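PDB 5NNS: AA9 family lytic polysaccharide monooxygenase B, which cleaves crystalline and amorphous polysaccharides such as cellulose by copper-dependent oxidation of glycosidic bonds, giving C1-oxidised products. Local coordinates for residues Tyr187-Leu191 with Pro192-Ser196; Ser121-Gly125 with Met126-Val130. All coordinates share one frame; numbering follows the deposited sequence.

How the contacts relate
The two contacts come in series along the chain, contact 2 before contact 1, with their centres about 24 Å apart and their nearest atoms about 11 Å apart. Both lean on the six-stranded mixed sheet of the AA9 beta-sandwich. Contact 2 is where edge strand 123-124 turns into helix 125-131, whose Met-126 lies beside the copper ligand His-80. Contact 1 is a cis-proline turn in the long loop that follows strand 165-176. Strands 106-116 and 147-157 carry side-chain contacts from both, so the same pair of strands is covered by the short helix at one place and by the C-terminal loop at another.

Contact 1 (Tyr187-Leu191 with Pro192-Ser196); sequences YLVKL and PGAYS
Lys-190 and Ala-194 close a tight loop in which the chain reverses through a cis peptide between Leu-191 and Pro-192. Backbone angles at these two residues, with the cis bond, match a type VIb turn over residues 190-193. It belongs to the long loop that runs on after strand 165-176 in this AA9 beta-sandwich.

The polar part is a single backbone bond: Ala-194 N donates to Lys-190 O at 2.8 Å, closing a five-residue alpha-turn. It is rather bent, with 132° at the hydrogen. The donor is tilted 27° from the carbonyl plane. Between its ends Gly-193 takes a positive phi, at which a side chain would be jammed against the preceding carbonyl O and would crowd Lys-190 CB. Pro-192 O comes within 3.3 Å of Lys-190 CB, while the lysine chain bends away and its NZ bonds to Ser-103 O.

Apolar packing gathers round the methyl of Ala-194. Val-189 puts CG2 against Ala-194 CB at 3.6 Å; the rotamer that places CG1 anti to the carbonyl carbon brings this other branch between N and C, where it meets the methyl of Ala-194. Leu-191 reaches the same methyl with CD2, 3.8 Å from Ala-194 CB. Leu-191 also rests on Trp-106 and Arg-152, and Val-189 is tied by backbone bonds to Trp-106, which joins the loop to the sheet.

Aromatic contacts continue inward. The Tyr-195 ring meets Phe-166 with planes about 20° apart, and its OH bonds to Glu-154, so the buried hydroxyl is satisfied. Its side chain lies about 10 Å from that of Tyr-167, a copper ligand. Across the turn, Tyr-195 CE2 comes 4.0 Å from Leu-191 CD2, at an oblique approach to the ring.

Contact 2 (Ser121-Gly125 with Met126-Val130); sequences SGTWG and MGQLV
Gln-128 folds back over the start of its own helix and lies along the chain that leads into it. Its CB sits 3.4 Å from Gly-125 O, at the side of a carbonyl already engaged by the helix. Because CG stands anti to the carbonyl carbon and beside the backbone N (chi1 -70°), the chain heads back toward the preceding strand: CG lies 3.6 Å from Trp-124 O and, at 4.2 Å, meets the methyl Thr-123 CG2. Beyond CG the side chain is extended, and a chi3 of -34° turns the amide so that OE1 approaches Gly-125 CA at 3.7 Å. The side chain also touches Val-112 and Val-115 of strand 106-116, and a glycerol molecule, probably from crystallisation, is bound about 4 Å from it.

This is a strand-to-helix junction of the AA9 beta-sandwich: edge strand 123-124 passes directly into helix 125-131, with Trp-124 at the N-cap position. Its carbonyl accepts the first bond of the helix, from Gln-128 N to Trp-124 O, 3.0 Å long and in the carbonyl plane. The next bond runs from Leu-129 N to Gly-125 O at 2.8 Å, with 156° at the hydrogen. The indole of Trp-124 turns away from the helix, bonds through NE1 to Leu-119 O, and meets Tyr-215 edge-to-face.

Met-126 projects from another part of the first turn. Its thioether runs away from Gly-125 and inward against Leu-155 and Ala-157 of strand 147-157. There it also touches Trp-78 and the copper ligand His-80, whose side chain is about 4 Å from that of Met-126.

Contact 1 (Tyr187-Leu191 with Pro192-Ser196)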
ATOM      1  N   TYR A 187     -17.018  -0.424   0.020  1.00 20.99           N
ATOM      2  CA  TYR A 187     -15.595  -0.576  -0.345  1.00 20.08           C
ATOM      3  C   TYR A 187     -14.655   0.146   0.608  1.00 19.35           C
ATOM      4  O   TYR A 187     -13.445  -0.057   0.539  1.00 18.63           O
ATOM      5  CB  TYR A 187     -15.345  -0.042  -1.752  1.00 20.29           C
ATOM      6  CG  TYR A 187     -16.028  -0.834  -2.826  1.00 20.60           C
ATOM      7  CD1 TYR A 187     -17.353  -0.576  -3.170  1.00 20.68           C
ATOM      8  CD2 TYR A 187     -15.352  -1.844  -3.506  1.00 20.75           C
ATOM      9  CE1 TYR A 187     -17.985  -1.300  -4.165  1.00 21.03           C
ATOM     10  CE2 TYR A 187     -15.973  -2.579  -4.504  1.00 20.94           C
ATOM     11  CZ  TYR A 187     -17.290  -2.304  -4.833  1.00 21.20           C
ATOM     12  OH  TYR A 187     -17.915  -3.025  -5.823  1.00 20.94           O
ATOM     13  N   LEU A 188     -15.208   0.988   1.483  1.00 19.09           N
ATOM     14  CA  LEU A 188     -14.419   1.862   2.343  1.00 18.77           C
ATOM     15  C   LEU A 188     -14.132   1.199   3.689  1.00 18.16           C
ATOM     16  O   LEU A 188     -15.032   0.645   4.320  1.00 17.86           O
ATOM     17  CB  LEU A 188     -15.144   3.197   2.543  1.00 19.35           C
ATOM     18  CG  LEU A 188     -15.458   3.994   1.267  1.00 19.89           C
ATOM     19  CD1 LEU A 188     -16.283   5.234   1.581  1.00 20.28           C
ATOM     20  CD2 LEU A 188     -14.181   4.382   0.532  1.00 19.89           C
ATOM     21  N   VAL A 189     -12.867   1.246   4.109  1.00 17.56           N
ATOM     22  CA  VAL A 189     -12.438   0.703   5.402  1.00 17.39           C
ATOM     23  C   VAL A 189     -11.481   1.664   6.107  1.00 17.23           C
ATOM     24  O   VAL A 189     -11.021   2.649   5.529  1.00 17.09           O
ATOM     25  CB  VAL A 189     -11.770  -0.692   5.252  1.00 17.18           C
ATOM     26  CG1 VAL A 189     -12.756  -1.686   4.654  1.00 17.06           C
ATOM     27  CG2 VAL A 189     -10.498  -0.622   4.411  1.00 17.13           C
ATOM     28  N   LYS A 190     -11.195   1.356   7.365  1.00 17.43           N
ATOM     29  CA  LYS A 190     -10.239   2.096   8.173  1.00 17.37           C
ATOM     30  C   LYS A 190      -8.970   1.269   8.341  1.00 16.65           C
ATOM     31  O   LYS A 190      -8.991   0.033   8.221  1.00 15.65           O
ATOM     32  CB  LYS A 190     -10.833   2.384   9.551  1.00 18.47           C
ATOM     33  CG  LYS A 190     -12.152   3.159   9.548  1.00 19.38           C
ATOM     34  CD  LYS A 190     -11.970   4.661   9.356  1.00 20.34           C
ATOM     35  CE  LYS A 190     -13.008   5.440  10.161  1.00 21.54           C
ATOM     36  NZ  LYS A 190     -13.215   6.845   9.684  1.00 22.43           N
ATOM     37  N   LEU A 191      -7.875   1.964   8.634  1.00 16.10           N
ATOM     38  CA  LEU A 191      -6.575   1.343   8.882  1.00 15.78           C
ATOM     39  C   LEU A 191      -5.918   1.973  10.113  1.00 15.66           C
ATOM     40  O   LEU A 191      -5.454   3.111  10.019  1.00 15.75           O
ATOM     41  CB  LEU A 191      -5.670   1.511   7.655  1.00 15.76           C
ATOM     42  CG  LEU A 191      -6.096   0.686   6.431  1.00 15.85           C
ATOM     43  CD1 LEU A 191      -5.324   1.134   5.201  1.00 15.78           C
ATOM     44  CD2 LEU A 191      -5.912  -0.812   6.678  1.00 15.69           C
ATOM     45  N   PRO A 192      -5.877   1.283  11.263  1.00 15.35           N
ATOM     46  CA  PRO A 192      -6.424  -0.070  11.469  1.00 15.30           C
ATOM     47  C   PRO A 192      -7.956  -0.137  11.467  1.00 15.01           C
ATOM     48  O   PRO A 192      -8.634   0.896  11.521  1.00 14.92           O
ATOM     49  CB  PRO A 192      -5.901  -0.436  12.863  1.00 15.53           C
ATOM     50  CG  PRO A 192      -5.837   0.881  13.574  1.00 15.65           C
ATOM     51  CD  PRO A 192      -5.382   1.868  12.525  1.00 15.46           C
ATOM     52  N   GLY A 193      -8.473  -1.362  11.427  1.00 14.64           N
ATOM     53  CA  GLY A 193      -9.910  -1.633  11.363  1.00 14.47           C
ATOM     54  C   GLY A 193     -10.227  -2.679  10.313  1.00 14.47           C
ATOM     55  O   GLY A 193     -11.045  -3.567  10.546  1.00 14.43           O
ATOM     56  N   ALA A 194      -9.569  -2.568   9.158  1.00 14.48           N
ATOM     57  CA  ALA A 194      -9.797  -3.466   8.015  1.00 14.53           C
ATOM     58  C   ALA A 194      -9.340  -4.897   8.258  1.00 14.41           C
ATOM     59  O   ALA A 194      -9.953  -5.831   7.741  1.00 14.28           O
ATOM     60  CB  ALA A 194      -9.092  -2.924   6.778  1.00 14.51           C
ATOM     61  N   TYR A 195      -8.246  -5.048   9.013  1.00 14.45           N
ATOM     62  CA  TYR A 195      -7.581  -6.334   9.207  1.00 14.42           C
ATOM     63  C   TYR A 195      -7.710  -6.805  10.647  1.00 14.52           C
ATOM     64  O   TYR A 195      -7.834  -5.994  11.561  1.00 14.91           O
ATOM     65  CB  TYR A 195      -6.083  -6.222   8.878  1.00 14.28           C
ATOM     66  CG  TYR A 195      -5.736  -5.710   7.484  1.00 14.03           C
ATOM     67  CD1 TYR A 195      -6.449  -6.115   6.352  1.00 13.81           C
ATOM     68  CD2 TYR A 195      -4.652  -4.844   7.293  1.00 13.93           C
ATOM     69  CE1 TYR A 195      -6.107  -5.646   5.086  1.00 13.62           C
ATOM     70  CE2 TYR A 195      -4.306  -4.379   6.029  1.00 13.62           C
ATOM     71  CZ  TYR A 195      -5.033  -4.780   4.929  1.00 13.44           C
ATOM     72  OH  TYR A 195      -4.693  -4.310   3.675  1.00 13.29           O
ATOM     73  N   SER A 196      -7.671  -8.119  10.841  1.00 14.44           N
ATOM     74  CA  SER A 196      -7.525  -8.704  12.174  1.00 14.35           C
ATOM     75  C   SER A 196      -6.974 -10.119  12.086  1.00 14.23           C
ATOM     76  O   SER A 196      -6.947 -10.723  11.013  1.00 13.57           O
ATOM     77  CB  SER A 196      -8.855  -8.710  12.937  1.00 14.47           C
ATOM     78  OG  SER A 196      -9.715  -9.747  12.501  1.00 14.54           O
TER

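Contact 2 (Ser121-Gly125 with Met126-Val130)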
ATOM      1  N   SER A 121       3.994 -23.457  -3.021  0.50 17.41           N
ATOM      2  CA  SER A 121       4.717 -23.627  -4.294  0.50 17.28           C
ATOM      3  C   SER A 121       4.149 -22.806  -5.469  0.50 17.23           C
ATOM      4  O   SER A 121       4.612 -22.959  -6.605  0.50 17.61           O
ATOM      5  CB  SER A 121       4.739 -25.108  -4.685  0.50 17.22           C
ATOM      6  OG  SER A 121       3.534 -25.483  -5.328  0.50 17.00           O
ATOM      7  N   GLY A 122       3.213 -21.901  -5.198  1.00 16.90           N
ATOM      8  CA  GLY A 122       2.499 -21.165  -6.248  1.00 16.42           C
ATOM      9  C   GLY A 122       3.140 -19.841  -6.627  1.00 15.66           C
ATOM     10  O   GLY A 122       4.238 -19.508  -6.181  1.00 15.82           O
ATOM     11  N   THR A 123       2.440 -19.090  -7.469  1.00 14.96           N
ATOM     12  CA  THR A 123       2.869 -17.769  -7.894  1.00 14.52           C
ATOM     13  C   THR A 123       2.047 -16.723  -7.152  1.00 13.64           C
ATOM     14  O   THR A 123       0.814 -16.728  -7.228  1.00 13.36           O
ATOM     15  CB  THR A 123       2.675 -17.592  -9.411  1.00 14.71           C
ATOM     16  OG1 THR A 123       3.468 -18.561 -10.097  1.00 14.94           O
ATOM     17  CG2 THR A 123       3.086 -16.187  -9.864  1.00 14.75           C
ATOM     18  N   TRP A 124       2.746 -15.834  -6.452  1.00 12.96           N
ATOM     19  CA  TRP A 124       2.137 -14.733  -5.711  1.00 12.62           C
ATOM     20  C   TRP A 124       2.456 -13.386  -6.355  1.00 12.36           C
ATOM     21  O   TRP A 124       3.472 -13.236  -7.038  1.00 12.08           O
ATOM     22  CB  TRP A 124       2.658 -14.720  -4.273  1.00 12.56           C
ATOM     23  CG  TRP A 124       2.238 -15.881  -3.415  1.00 12.38           C
ATOM     24  CD1 TRP A 124       2.892 -17.068  -3.261  1.00 12.43           C
ATOM     25  CD2 TRP A 124       1.094 -15.941  -2.565  1.00 12.33           C
ATOM     26  NE1 TRP A 124       2.214 -17.876  -2.371  1.00 12.34           N
ATOM     27  CE2 TRP A 124       1.105 -17.208  -1.932  1.00 12.38           C
ATOM     28  CE3 TRP A 124       0.052 -15.055  -2.282  1.00 12.28           C
ATOM     29  CZ2 TRP A 124       0.122 -17.599  -1.031  1.00 12.38           C
ATOM     30  CZ3 TRP A 124      -0.937 -15.451  -1.392  1.00 12.34           C
ATOM     31  CH2 TRP A 124      -0.893 -16.713  -0.777  1.00 12.45           C
ATOM     32  N   GLY A 125       1.587 -12.405  -6.117  1.00 12.41           N
ATOM     33  CA  GLY A 125       1.841 -11.015  -6.508  1.00 12.36           C
ATOM     34  C   GLY A 125       3.195 -10.491  -6.049  1.00 12.32           C
ATOM     35  O   GLY A 125       3.875  -9.773  -6.783  1.00 12.24           O
ATOM     36  N   MET A 126       3.595 -10.866  -4.837  1.00 12.53           N
ATOM     37  CA  MET A 126       4.878 -10.435  -4.278  1.00 12.77           C
ATOM     38  C   MET A 126       6.059 -10.990  -5.065  1.00 12.49           C
ATOM     39  O   MET A 126       7.062 -10.294  -5.239  1.00 12.56           O
ATOM     40  CB  MET A 126       4.991 -10.844  -2.810  1.00 13.24           C
ATOM     41  CG  MET A 126       6.052 -10.085  -2.036  1.00 13.49           C
ATOM     42  SD  MET A 126       6.070 -10.562  -0.295  1.00 13.90           S
ATOM     43  CE  MET A 126       4.469  -9.966   0.229  1.00 13.93           C
ATOM     44  N   GLY A 127       5.938 -12.239  -5.521  1.00 12.18           N
ATOM     45  CA  GLY A 127       6.890 -12.830  -6.462  1.00 12.04           C
ATOM     46  C   GLY A 127       6.920 -12.127  -7.809  1.00 12.09           C
ATOM     47  O   GLY A 127       7.981 -11.996  -8.415  1.00 12.03           O
ATOM     48  N   GLN A 128       5.758 -11.679  -8.274  1.00 12.29           N
ATOM     49  CA  GLN A 128       5.670 -10.899  -9.514  1.00 12.66           C
ATOM     50  C   GLN A 128       6.321  -9.516  -9.367  1.00 12.67           C
ATOM     51  O   GLN A 128       6.985  -9.049 -10.282  1.00 12.22           O
ATOM     52  CB  GLN A 128       4.212 -10.759  -9.976  1.00 12.79           C
ATOM     53  CG  GLN A 128       3.601 -12.055 -10.484  1.00 13.15           C
ATOM     54  CD  GLN A 128       2.130 -11.915 -10.841  1.00 13.45           C
ATOM     55  OE1 GLN A 128       1.396 -11.152 -10.211  1.00 13.69           O
ATOM     56  NE2 GLN A 128       1.690 -12.661 -11.849  1.00 13.53           N
ATOM     57  N   LEU A 129       6.113  -8.879  -8.214  1.00 13.08           N
ATOM     58  CA  LEU A 129       6.736  -7.594  -7.885  1.00 13.15           C
ATOM     59  C   LEU A 129       8.270  -7.678  -7.957  1.00 13.26           C
ATOM     60  O   LEU A 129       8.907  -6.856  -8.611  1.00 13.03           O
ATOM     61  CB  LEU A 129       6.289  -7.147  -6.488  1.00 13.21           C
ATOM     62  CG  LEU A 129       6.721  -5.783  -5.929  1.00 13.26           C
ATOM     63  CD1 LEU A 129       5.646  -5.280  -4.987  1.00 13.31           C
ATOM     64  CD2 LEU A 129       8.065  -5.822  -5.210  1.00 13.50           C
ATOM     65  N   VAL A 130       8.839  -8.694  -7.313  1.00 13.65           N
ATOM     66  CA  VAL A 130      10.295  -8.923  -7.326  1.00 13.87           C
ATOM     67  C   VAL A 130      10.785  -9.099  -8.769  1.00 14.14           C
ATOM     68  O   VAL A 130      11.758  -8.463  -9.180  1.00 13.87           O
ATOM     69  CB  VAL A 130      10.688 -10.148  -6.462  1.00 13.97           C
ATOM     70  CG1 VAL A 130      12.158 -10.513  -6.641  1.00 14.08           C
ATOM     71  CG2 VAL A 130      10.387  -9.902  -4.986  1.00 13.96           C
TER